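Long-range contacts in blue-light-activated histidine kinase 2 (Erythrobacter litoralis HTCC2594, PDB 4R38), which senses blue light through a flavin-binding LOV domain, the part described here, and acts as an ATP-dependent protein histidine kinase involved in increased bacterial virulence in light: residues R21-A29 and Y40-M48; L64-V74 and E88-A96. One frame throughout, in Å; residues are numbered along the deposited sequence.

Overall arrangement
Both contacts belong to one PAS-fold LOV domain and both reach its five-stranded antiparallel sheet, at opposite borders. Interaction 1 joins the hairpin strands 25-30 and 38-41 to helix 43-49; interaction 2 ties the loop before helix 71-82 to strand 87-94. Both are partly buried, with inner sides at the flavin and exposed residues outside (Arg21 and Leu22; Glu67 and Lys68). The chemistry differs with place: interaction 1 meets riboflavin through van der Waals contacts of Thr27 and Ala29 near the dimethylbenzene end, whereas interaction 2 offers amide side chains to the polar edge of the isoalloxazine. Their centres lie about 18 Å apart, yet Phe45 packs on Leu64 and Arg95 probably hydrogen-bonds to Met48 O.

Interaction 1: residues R21-A29 and Y40-M48; sequences RLPFSLTIA and YVNRAFEQM. With RBF (riboflavin), chain E.
Asn42 holds strand 25-29 against the start of helix 43-48, at the point where the first hairpin of the PAS fold turns into its helical part. Its CG sits between the backbone N and the carbonyl carbon (chi1 65°), which puts the flat amide against the neighbouring strand. ND2 gives a nearly straight bond to Phe24 O (2.8 Å), and that oxygen lies in the amide plane. OD1 takes two N-H groups from opposite faces of that plane: Leu26 N at 3.1 Å, and Phe45 N, which makes Asn42 the N-cap of the helix. With three bonds, the amide is fixed in rotation. Further along the hairpin, Ile28 N donates to Tyr40 O, while the return bond from Tyr40 N to Ile28 O is weak.

The helix start packs tightly on the strand, with Ala44 CB 3.3 Å from Ser25 N. Toward the flavin, where Thr27 and Ala29 line the pocket, Thr27 CG2 approaches Phe45 CD1 obliquely, and Val41 CG1 lies over one face of the same ring, offset toward its rim. Gln124 of strand 119-128 bonds to both Ser25 OG and Thr27 OG1. Phe45 also packs on Cys61, the cysteine that forms the flavin adduct, which is not attached here.

The outer side is looser. Leu26 CD2 meets Tyr40 CE2 only at 4.0 Å, their side chains crossing at about a right angle, and Arg21 is exposed and poorly ordered. A water bridges Leu22 O and Ala44 N. On the flavin side, Thr27 OG1 stands 3.3 Å from riboflavin C6.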
loop_
_atom_site.group_PDB
_atom_site.type_symbol
_atom_site.label_atom_id
_atom_site.label_comp_id
_atom_site.label_asym_id
_atom_site.label_seq_id
_atom_site.Cartn_x
_atom_site.Cartn_y
_atom_site.Cartn_z
ATOM N N ARG A 21 3.029 10.230 -11.546
ATOM C CA ARG A 21 2.850 11.654 -11.241
ATOM C C ARG A 21 1.375 12.086 -11.387
ATOM O O ARG A 21 1.066 13.211 -11.782
ATOM C CB ARG A 21 3.752 12.500 -12.143
ATOM C CG ARG A 21 3.891 13.966 -11.728
ATOM C CD ARG A 21 4.805 14.723 -12.669
ATOM N NE ARG A 21 6.212 14.417 -12.420
ATOM C CZ ARG A 21 6.995 13.673 -13.201
ATOM N NH1 ARG A 21 6.546 13.138 -14.334
ATOM N NH2 ARG A 21 8.258 13.483 -12.840
ATOM N N LEU A 22 0.474 11.177 -11.034
ATOM C CA LEU A 22 -0.962 11.385 -11.149
ATOM C C LEU A 22 -1.518 12.134 -9.939
ATOM O O LEU A 22 -0.833 12.262 -8.908
ATOM C CB LEU A 22 -1.610 10.008 -11.291
ATOM C CG LEU A 22 -1.218 9.258 -12.576
ATOM C CD1 LEU A 22 -1.319 7.738 -12.384
ATOM C CD2 LEU A 22 -2.090 9.702 -13.722
ATOM N N PRO A 23 -2.767 12.619 -10.033
ATOM C CA PRO A 23 -3.366 13.378 -8.924
ATOM C C PRO A 23 -3.897 12.506 -7.791
ATOM O O PRO A 23 -4.928 12.817 -7.175
ATOM C CB PRO A 23 -4.533 14.104 -9.611
ATOM C CG PRO A 23 -4.932 13.177 -10.686
ATOM C CD PRO A 23 -3.647 12.625 -11.223
ATOM N N PHE A 24 -3.189 11.418 -7.517
ATOM C CA PHE A 24 -3.560 10.530 -6.448
ATOM C C PHE A 24 -2.378 9.623 -6.170
ATOM O O PHE A 24 -1.591 9.297 -7.063
ATOM C CB PHE A 24 -4.813 9.724 -6.787
ATOM C CG PHE A 24 -4.798 9.116 -8.161
ATOM C CD1 PHE A 24 -4.174 7.897 -8.391
ATOM C CD2 PHE A 24 -5.436 9.748 -9.225
ATOM C CE1 PHE A 24 -4.168 7.324 -9.675
ATOM C CE2 PHE A 24 -5.440 9.187 -10.506
ATOM C CZ PHE A 24 -4.807 7.973 -10.731
ATOM N N SER A 25 -2.249 9.257 -4.908
ATOM C CA SER A 25 -1.166 8.381 -4.437
ATOM C C SER A 25 -1.319 7.014 -5.085
ATOM O O SER A 25 -2.401 6.421 -5.080
ATOM C CB SER A 25 -1.226 8.268 -2.913
ATOM O OG SER A 25 -0.237 7.358 -2.392
ATOM N N LEU A 26 -0.237 6.539 -5.691
ATOM C CA LEU A 26 -0.228 5.241 -6.339
ATOM C C LEU A 26 1.064 4.521 -6.006
ATOM O O LEU A 26 2.121 5.149 -5.902
ATOM C CB LEU A 26 -0.376 5.419 -7.844
ATOM C CG LEU A 26 -0.526 4.129 -8.675
ATOM C CD1 LEU A 26 -1.535 4.322 -9.794
ATOM C CD2 LEU A 26 0.819 3.697 -9.211
ATOM N N THR A 27 0.950 3.204 -5.821
ATOM C CA THR A 27 2.068 2.346 -5.464
ATOM C C THR A 27 1.967 1.054 -6.260
ATOM O O THR A 27 0.873 0.619 -6.617
ATOM C CB THR A 27 2.031 1.969 -3.986
ATOM O OG1 THR A 27 0.816 1.258 -3.708
ATOM C CG2 THR A 27 2.120 3.210 -3.087
ATOM N N ILE A 28 3.107 0.444 -6.569
ATOM C CA ILE A 28 3.110 -0.848 -7.233
ATOM C C ILE A 28 4.093 -1.693 -6.441
ATOM O O ILE A 28 5.154 -1.193 -6.089
ATOM C CB ILE A 28 3.588 -0.761 -8.689
ATOM C CG1 ILE A 28 2.635 0.121 -9.537
ATOM C CG2 ILE A 28 3.705 -2.142 -9.335
ATOM C CD1 ILE A 28 3.186 0.470 -10.883
ATOM N N ALA A 29 3.725 -2.944 -6.162
ATOM C CA ALA A 29 4.579 -3.876 -5.415
ATOM C C ALA A 29 4.839 -5.105 -6.253
ATOM O O ALA A 29 3.973 -5.521 -6.995
ATOM C CB ALA A 29 3.906 -4.291 -4.137
ATOM N N TYR A 40 7.626 0.941 -6.944
ATOM C CA TYR A 40 7.272 2.267 -7.444
ATOM C C TYR A 40 6.268 2.946 -6.527
ATOM O O TYR A 40 5.329 2.317 -6.042
ATOM C CB TYR A 40 6.643 2.171 -8.835
ATOM C CG TYR A 40 6.182 3.512 -9.382
ATOM C CD1 TYR A 40 7.052 4.326 -10.094
ATOM C CD2 TYR A 40 4.900 3.968 -9.127
ATOM C CE1 TYR A 40 6.641 5.559 -10.576
ATOM C CE2 TYR A 40 4.477 5.201 -9.599
ATOM C CZ TYR A 40 5.347 5.986 -10.307
ATOM O OH TYR A 40 4.921 7.208 -10.756
ATOM N N VAL A 41 6.482 4.233 -6.290
ATOM C CA VAL A 41 5.483 5.088 -5.654
ATOM C C VAL A 41 5.578 6.389 -6.442
ATOM O O VAL A 41 6.618 6.667 -7.053
ATOM C CB VAL A 41 5.733 5.316 -4.132
ATOM C CG1 VAL A 41 5.839 3.985 -3.412
ATOM C CG2 VAL A 41 6.981 6.174 -3.873
ATOM N N ASN A 42 4.508 7.177 -6.446
ATOM C CA ASN A 42 4.573 8.480 -7.069
ATOM C C ASN A 42 4.690 9.636 -6.068
ATOM O O ASN A 42 4.724 9.461 -4.845
ATOM C CB ASN A 42 3.367 8.690 -7.992
ATOM C CG ASN A 42 2.045 8.732 -7.259
ATOM O OD1 ASN A 42 1.982 8.609 -6.039
ATOM N ND2 ASN A 42 0.956 8.910 -8.032
ATOM N N ARG A 43 4.752 10.839 -6.624
ATOM C CA ARG A 43 4.918 12.033 -5.815
ATOM C C ARG A 43 3.755 12.217 -4.845
ATOM O O ARG A 43 3.946 12.705 -3.743
ATOM C CB ARG A 43 5.040 13.255 -6.735
ATOM C CG ARG A 43 5.364 14.529 -6.000
ATOM C CD ARG A 43 5.491 15.712 -6.956
ATOM N NE ARG A 43 5.665 16.964 -6.221
ATOM C CZ ARG A 43 5.662 18.174 -6.774
ATOM N NH1 ARG A 43 5.492 18.316 -8.085
ATOM N NH2 ARG A 43 5.825 19.247 -6.007
ATOM N N ALA A 44 2.535 11.867 -5.253
ATOM C CA ALA A 44 1.385 11.988 -4.342
ATOM C C ALA A 44 1.536 11.091 -3.106
ATOM O O ALA A 44 1.093 11.450 -2.014
ATOM C CB ALA A 44 0.067 11.665 -5.077
ATOM N N PHE A 45 2.150 9.923 -3.275
ATOM C CA PHE A 45 2.427 9.043 -2.147
ATOM C C PHE A 45 3.414 9.698 -1.207
ATOM O O PHE A 45 3.211 9.684 -0.016
ATOM C CB PHE A 45 2.996 7.719 -2.612
ATOM C CG PHE A 45 3.349 6.775 -1.498
ATOM C CD1 PHE A 45 2.413 5.861 -1.032
ATOM C CD2 PHE A 45 4.604 6.812 -0.915
ATOM C CE1 PHE A 45 2.737 4.977 -0.018
ATOM C CE2 PHE A 45 4.938 5.932 0.095
ATOM C CZ PHE A 45 4.003 5.015 0.552
ATOM N N GLU A 46 4.479 10.265 -1.768
ATOM C CA GLU A 46 5.466 10.986 -0.970
ATOM C C GLU A 46 4.812 12.113 -0.179
ATOM O O GLU A 46 5.091 12.283 0.990
ATOM C CB GLU A 46 6.566 11.577 -1.856
ATOM C CG GLU A 46 7.405 10.579 -2.632
ATOM C CD GLU A 46 8.563 11.267 -3.335
ATOM O OE1 GLU A 46 8.317 12.233 -4.096
ATOM O OE2 GLU A 46 9.726 10.872 -3.111
ATOM N N GLN A 47 3.923 12.873 -0.823
ATOM C CA GLN A 47 3.320 14.025 -0.164
ATOM C C GLN A 47 2.355 13.621 0.936
ATOM O O GLN A 47 2.309 14.262 1.985
ATOM C CB GLN A 47 2.591 14.911 -1.177
ATOM C CG GLN A 47 3.514 15.613 -2.158
ATOM C CD GLN A 47 2.749 16.374 -3.238
ATOM O OE1 GLN A 47 1.521 16.296 -3.320
ATOM N NE2 GLN A 47 3.478 17.111 -4.073
ATOM N N MET A 48 1.586 12.563 0.708
ATOM C CA MET A 48 0.665 12.053 1.725
ATOM C C MET A 48 1.384 11.442 2.931
ATOM O O MET A 48 1.001 11.680 4.080
ATOM C CB MET A 48 -0.267 11.001 1.127
ATOM C CG MET A 48 -1.226 10.360 2.154
ATOM S SD MET A 48 -2.179 9.002 1.437
ATOM C CE MET A 48 -0.906 7.727 1.424
HETATM N N1 RBF E . -0.736 -1.114 3.823
HETATM C C2 RBF E . -0.865 0.059 4.496
HETATM O O2 RBF E . -0.935 0.057 5.710
HETATM N N3 RBF E . -0.925 1.231 3.795
HETATM C C4 RBF E . -0.767 1.278 2.453
HETATM O O4 RBF E . -0.820 2.366 1.835
HETATM C C4A RBF E . -0.558 0.078 1.728
HETATM N N5 RBF E . -0.347 0.046 0.386
HETATM C C5A RBF E . -0.142 -1.120 -0.250
HETATM C C6 RBF E . 0.063 -1.187 -1.657
HETATM C C7 RBF E . 0.292 -2.395 -2.311
HETATM C C7M RBF E . 0.497 -2.335 -3.846
HETATM C C8 RBF E . 0.295 -3.581 -1.577
HETATM C C8M RBF E . 0.512 -4.967 -2.186
HETATM C C9 RBF E . 0.085 -3.541 -0.227
HETATM C C9A RBF E . -0.145 -2.325 0.480
HETATM N N10 RBF E . -0.316 -2.334 1.854
HETATM C C10 RBF E . -0.535 -1.128 2.503
HETATM C "C1'" RBF E . -0.405 -3.561 2.648
HETATM C "C2'" RBF E . 0.879 -4.073 3.291
HETATM O "O2'" RBF E . 1.906 -3.873 2.407
HETATM C "C3'" RBF E . 0.717 -5.556 3.607
HETATM O "O3'" RBF E . 0.565 -6.281 2.418
HETATM C "C4'" RBF E . -0.504 -5.822 4.484
HETATM O "O4'" RBF E . -0.408 -5.142 5.709
HETATM C "C5'" RBF E . -0.662 -7.313 4.752
HETATM O "O5'" RBF E . 0.500 -7.821 5.385
HETATM O O HOH W 1 1.656 12.002 -7.968
#

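Interaction 2: residues L64-V74 and E88-A96; sequences LQGEKTDPGAV and EETIYNYRA. With RBF (riboflavin), chain E.
Leu64 O accepts from Tyr94 N at 2.7 Å, and this bond pins the loop ahead of helix 71-74 to the end of strand 88-94, a border strand of the PAS-fold sheet. The loop then makes a type I turn from Gly66 to Thr69, with Thr69 N bonded to Gly66 O. Gly66 N in turn donates almost straight to Thr69 OG1. Beyond the turn, a water accepts from both Asp70 N and Tyr92 N, and Asp70 caps the helix by accepting from Ala73 N.

Thr69 adds a side-chain bond: OG1 donates to Tyr92 O (2.7 Å), while CG2 packs on CG1 and CD1 of Ile91. Tyr92 O also accepts from Asn93 ND2, which comes from above the carbonyl plane. Tyr94 reaches along the turn, so that its CE2 comes to 3.3 Å from Gly66 CA and its OH accepts from Lys68 N. The aliphatic chain of Lys68 runs beside Tyr92, pointing the same way, with CB near CD2 of the ring. Farther down, Ala73 CB rests near the carboxylate of Glu89, which forms a salt bridge with Arg76.

The inner side is the LOV flavin site. Asn93 OD1 accepts from riboflavin N3 at 2.9 Å and also bonds to Asn103, while ND2 donates to the flavin O2. Gln65 extends beyond CG (chi2 162°), which carries its amide to the chromophore; the amide planes of Gln65 and Asn93 are 28° apart. Gln65 NE2 grips both the ring and the ribityl chain, reaching riboflavin O2 at 2.9 Å and O4' at 2.8 Å, the latter with an N-H...O angle of 174°.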
loop_
_atom_site.group_PDB
_atom_site.type_symbol
_atom_site.label_atom_id
_atom_site.label_comp_id
_atom_site.label_asym_id
_atom_site.label_seq_id
_atom_site.Cartn_x
_atom_site.Cartn_y
_atom_site.Cartn_z
ATOM N N LEU A 64 3.958 1.839 7.144
ATOM C CA LEU A 64 2.961 2.877 7.431
ATOM C C LEU A 64 2.028 2.519 8.576
ATOM O O LEU A 64 1.302 3.372 9.082
ATOM C CB LEU A 64 2.108 3.137 6.179
ATOM C CG LEU A 64 2.777 3.828 4.995
ATOM C CD1 LEU A 64 1.783 3.902 3.837
ATOM C CD2 LEU A 64 3.276 5.213 5.423
ATOM N N GLN A 65 2.049 1.255 8.984
ATOM C CA GLN A 65 1.157 0.770 10.034
ATOM C C GLN A 65 1.758 0.978 11.422
ATOM O O GLN A 65 2.946 1.278 11.581
ATOM C CB GLN A 65 0.825 -0.713 9.818
ATOM C CG GLN A 65 -0.013 -0.950 8.576
ATOM C CD GLN A 65 -0.018 -2.384 8.085
ATOM O OE1 GLN A 65 0.360 -3.335 8.806
ATOM N NE2 GLN A 65 -0.469 -2.555 6.846
ATOM N N GLY A 66 0.915 0.849 12.429
ATOM C CA GLY A 66 1.377 0.978 13.796
ATOM C C GLY A 66 0.423 0.416 14.822
ATOM O O GLY A 66 -0.413 -0.435 14.522
ATOM N N GLU A 67 0.538 0.948 16.037
ATOM C CA GLU A 67 -0.072 0.358 17.201
ATOM C C GLU A 67 -1.600 0.281 17.071
ATOM O O GLU A 67 -2.216 -0.676 17.541
ATOM C CB GLU A 67 0.358 1.158 18.454
ATOM C CG GLU A 67 1.884 1.111 18.752
ATOM C CD GLU A 67 2.793 1.492 17.554
ATOM O OE1 GLU A 67 2.409 2.368 16.728
ATOM O OE2 GLU A 67 3.891 0.895 17.429
ATOM N N LYS A 68 -2.205 1.266 16.416
ATOM C CA LYS A 68 -3.665 1.324 16.299
ATOM C C LYS A 68 -4.236 0.587 15.075
ATOM O O LYS A 68 -5.448 0.454 14.930
ATOM C CB LYS A 68 -4.128 2.785 16.276
ATOM C CG LYS A 68 -3.802 3.576 17.544
ATOM C CD LYS A 68 -4.324 5.005 17.412
ATOM C CE LYS A 68 -4.064 5.849 18.658
ATOM N NZ LYS A 68 -4.585 7.237 18.479
ATOM N N THR A 69 -3.365 0.081 14.208
ATOM C CA THR A 69 -3.791 -0.613 12.999
ATOM C C THR A 69 -4.541 -1.896 13.334
ATOM O O THR A 69 -4.060 -2.731 14.106
ATOM C CB THR A 69 -2.566 -0.936 12.155
ATOM O OG1 THR A 69 -1.923 0.290 11.778
ATOM C CG2 THR A 69 -2.934 -1.734 10.928
ATOM N N ASP A 70 -5.727 -2.034 12.769
ATOM C CA ASP A 70 -6.596 -3.166 13.057
ATOM C C ASP A 70 -6.045 -4.463 12.468
ATOM O O ASP A 70 -5.778 -4.522 11.278
ATOM C CB ASP A 70 -7.959 -2.911 12.415
ATOM C CG ASP A 70 -8.972 -3.968 12.782
ATOM O OD1 ASP A 70 -9.441 -3.958 13.928
ATOM O OD2 ASP A 70 -9.326 -4.804 11.936
ATOM N N PRO A 71 -5.906 -5.524 13.280
ATOM C CA PRO A 71 -5.364 -6.765 12.701
ATOM C C PRO A 71 -6.304 -7.481 11.731
ATOM O O PRO A 71 -5.824 -8.149 10.794
ATOM C CB PRO A 71 -5.085 -7.648 13.924
ATOM C CG PRO A 71 -5.935 -7.092 15.012
ATOM C CD PRO A 71 -6.047 -5.609 14.736
ATOM N N GLY A 72 -7.608 -7.343 11.925
ATOM C CA GLY A 72 -8.577 -7.897 10.991
ATOM C C GLY A 72 -8.426 -7.334 9.584
ATOM O O GLY A 72 -8.437 -8.073 8.591
ATOM N N ALA A 73 -8.269 -6.016 9.502
ATOM C CA ALA A 73 -8.081 -5.331 8.238
ATOM C C ALA A 73 -6.758 -5.752 7.604
ATOM O O ALA A 73 -6.696 -5.982 6.416
ATOM C CB ALA A 73 -8.110 -3.832 8.441
ATOM N N VAL A 74 -5.704 -5.869 8.406
ATOM C CA VAL A 74 -4.417 -6.274 7.857
ATOM C C VAL A 74 -4.559 -7.672 7.258
ATOM O O VAL A 74 -4.063 -7.921 6.164
ATOM C CB VAL A 74 -3.299 -6.254 8.952
ATOM C CG1 VAL A 74 -2.040 -6.953 8.469
ATOM C CG2 VAL A 74 -2.970 -4.801 9.321
ATOM N N GLU A 88 -10.451 -3.652 -0.898
ATOM C CA GLU A 88 -10.596 -2.281 -0.456
ATOM C C GLU A 88 -10.758 -2.307 1.076
ATOM O O GLU A 88 -11.558 -3.074 1.592
ATOM C CB GLU A 88 -11.808 -1.691 -1.189
ATOM C CG GLU A 88 -12.198 -0.290 -0.827
ATOM C CD GLU A 88 -13.177 0.293 -1.852
ATOM O OE1 GLU A 88 -13.854 -0.490 -2.554
ATOM O OE2 GLU A 88 -13.260 1.529 -1.962
ATOM N N GLU A 89 -9.960 -1.507 1.791
ATOM C CA GLU A 89 -9.976 -1.424 3.254
ATOM C C GLU A 89 -9.583 -0.017 3.691
ATOM O O GLU A 89 -8.714 0.603 3.080
ATOM C CB GLU A 89 -8.957 -2.386 3.895
ATOM C CG GLU A 89 -9.262 -3.865 3.772
ATOM C CD GLU A 89 -10.460 -4.294 4.595
ATOM O OE1 GLU A 89 -10.720 -3.678 5.659
ATOM O OE2 GLU A 89 -11.140 -5.256 4.168
ATOM N N THR A 90 -10.198 0.469 4.769
ATOM C CA THR A 90 -9.742 1.687 5.426
ATOM C C THR A 90 -8.907 1.312 6.652
ATOM O O THR A 90 -9.409 0.680 7.573
ATOM C CB THR A 90 -10.926 2.561 5.820
ATOM O OG1 THR A 90 -11.703 2.840 4.646
ATOM C CG2 THR A 90 -10.456 3.872 6.442
ATOM N N ILE A 91 -7.640 1.715 6.652
ATOM C CA ILE A 91 -6.661 1.233 7.628
ATOM C C ILE A 91 -5.935 2.429 8.271
ATOM O O ILE A 91 -5.685 3.446 7.623
ATOM C CB ILE A 91 -5.673 0.268 6.931
ATOM C CG1 ILE A 91 -4.839 -0.505 7.944
ATOM C CG2 ILE A 91 -4.810 1.027 5.896
ATOM C CD1 ILE A 91 -4.013 -1.628 7.320
ATOM N N TYR A 92 -5.640 2.336 9.555
ATOM C CA TYR A 92 -4.929 3.406 10.246
ATOM C C TYR A 92 -3.433 3.345 9.977
ATOM O O TYR A 92 -2.783 2.325 10.199
ATOM C CB TYR A 92 -5.192 3.341 11.750
ATOM C CG TYR A 92 -4.942 4.660 12.464
ATOM C CD1 TYR A 92 -5.904 5.664 12.457
ATOM C CD2 TYR A 92 -3.747 4.902 13.135
ATOM C CE1 TYR A 92 -5.688 6.867 13.113
ATOM C CE2 TYR A 92 -3.517 6.119 13.781
ATOM C CZ TYR A 92 -4.496 7.085 13.774
ATOM O OH TYR A 92 -4.283 8.288 14.415
ATOM N N ASN A 93 -2.899 4.456 9.504
ATOM C CA ASN A 93 -1.512 4.542 9.096
ATOM C C ASN A 93 -0.907 5.745 9.797
ATOM O O ASN A 93 -1.626 6.537 10.422
ATOM C CB ASN A 93 -1.368 4.736 7.588
ATOM C CG ASN A 93 -1.410 3.421 6.756
ATOM O OD1 ASN A 93 -1.298 3.482 5.536
ATOM N ND2 ASN A 93 -1.567 2.260 7.413
ATOM N N TYR A 94 0.408 5.889 9.658
ATOM C CA TYR A 94 1.152 6.935 10.322
ATOM C C TYR A 94 2.094 7.560 9.315
ATOM O O TYR A 94 2.792 6.856 8.584
ATOM C CB TYR A 94 1.971 6.334 11.477
ATOM C CG TYR A 94 1.119 5.724 12.578
ATOM C CD1 TYR A 94 0.803 6.449 13.714
ATOM C CD2 TYR A 94 0.611 4.429 12.459
ATOM C CE1 TYR A 94 0.022 5.892 14.747
ATOM C CE2 TYR A 94 -0.165 3.862 13.463
ATOM C CZ TYR A 94 -0.460 4.604 14.610
ATOM O OH TYR A 94 -1.233 4.055 15.596
ATOM N N ARG A 95 2.106 8.890 9.250
ATOM C CA ARG A 95 3.065 9.566 8.406
ATOM C C ARG A 95 4.461 9.482 9.018
ATOM O O ARG A 95 4.643 8.973 10.139
ATOM C CB ARG A 95 2.656 11.032 8.172
ATOM C CG ARG A 95 1.200 11.196 7.732
ATOM C CD ARG A 95 0.843 12.663 7.372
ATOM N NE ARG A 95 -0.580 12.932 7.602
ATOM C CZ ARG A 95 -1.552 12.680 6.723
ATOM N NH1 ARG A 95 -1.286 12.166 5.541
ATOM N NH2 ARG A 95 -2.807 12.928 7.044
ATOM N N ALA A 96 5.450 9.949 8.272
ATOM C CA ALA A 96 6.834 9.917 8.727
ATOM C C ALA A 96 7.037 10.746 9.991
ATOM O O ALA A 96 7.903 10.434 10.795
ATOM C CB ALA A 96 7.748 10.410 7.626
HETATM N N1 RBF E . -0.736 -1.114 3.823
HETATM C C2 RBF E . -0.865 0.059 4.496
HETATM O O2 RBF E . -0.935 0.057 5.710
HETATM N N3 RBF E . -0.925 1.231 3.795
HETATM C C4 RBF E . -0.767 1.278 2.453
HETATM O O4 RBF E . -0.820 2.366 1.835
HETATM C C4A RBF E . -0.558 0.078 1.728
HETATM N N5 RBF E . -0.347 0.046 0.386
HETATM C C5A RBF E . -0.142 -1.120 -0.250
HETATM C C6 RBF E . 0.063 -1.187 -1.657
HETATM C C7 RBF E . 0.292 -2.395 -2.311
HETATM C C7M RBF E . 0.497 -2.335 -3.846
HETATM C C8 RBF E . 0.295 -3.581 -1.577
HETATM C C8M RBF E . 0.512 -4.967 -2.186
HETATM C C9 RBF E . 0.085 -3.541 -0.227
HETATM C C9A RBF E . -0.145 -2.325 0.480
HETATM N N10 RBF E . -0.316 -2.334 1.854
HETATM C C10 RBF E . -0.535 -1.128 2.503
HETATM C "C1'" RBF E . -0.405 -3.561 2.648
HETATM C "C2'" RBF E . 0.879 -4.073 3.291
HETATM O "O2'" RBF E . 1.906 -3.873 2.407
HETATM C "C3'" RBF E . 0.717 -5.556 3.607
HETATM O "O3'" RBF E . 0.565 -6.281 2.418
HETATM C "C4'" RBF E . -0.504 -5.822 4.484
HETATM O "O4'" RBF E . -0.408 -5.142 5.709
HETATM C "C5'" RBF E . -0.662 -7.313 4.752
HETATM O "O5'" RBF E . 0.500 -7.821 5.385
HETATM O O HOH W 2 -6.906 0.100 11.141
#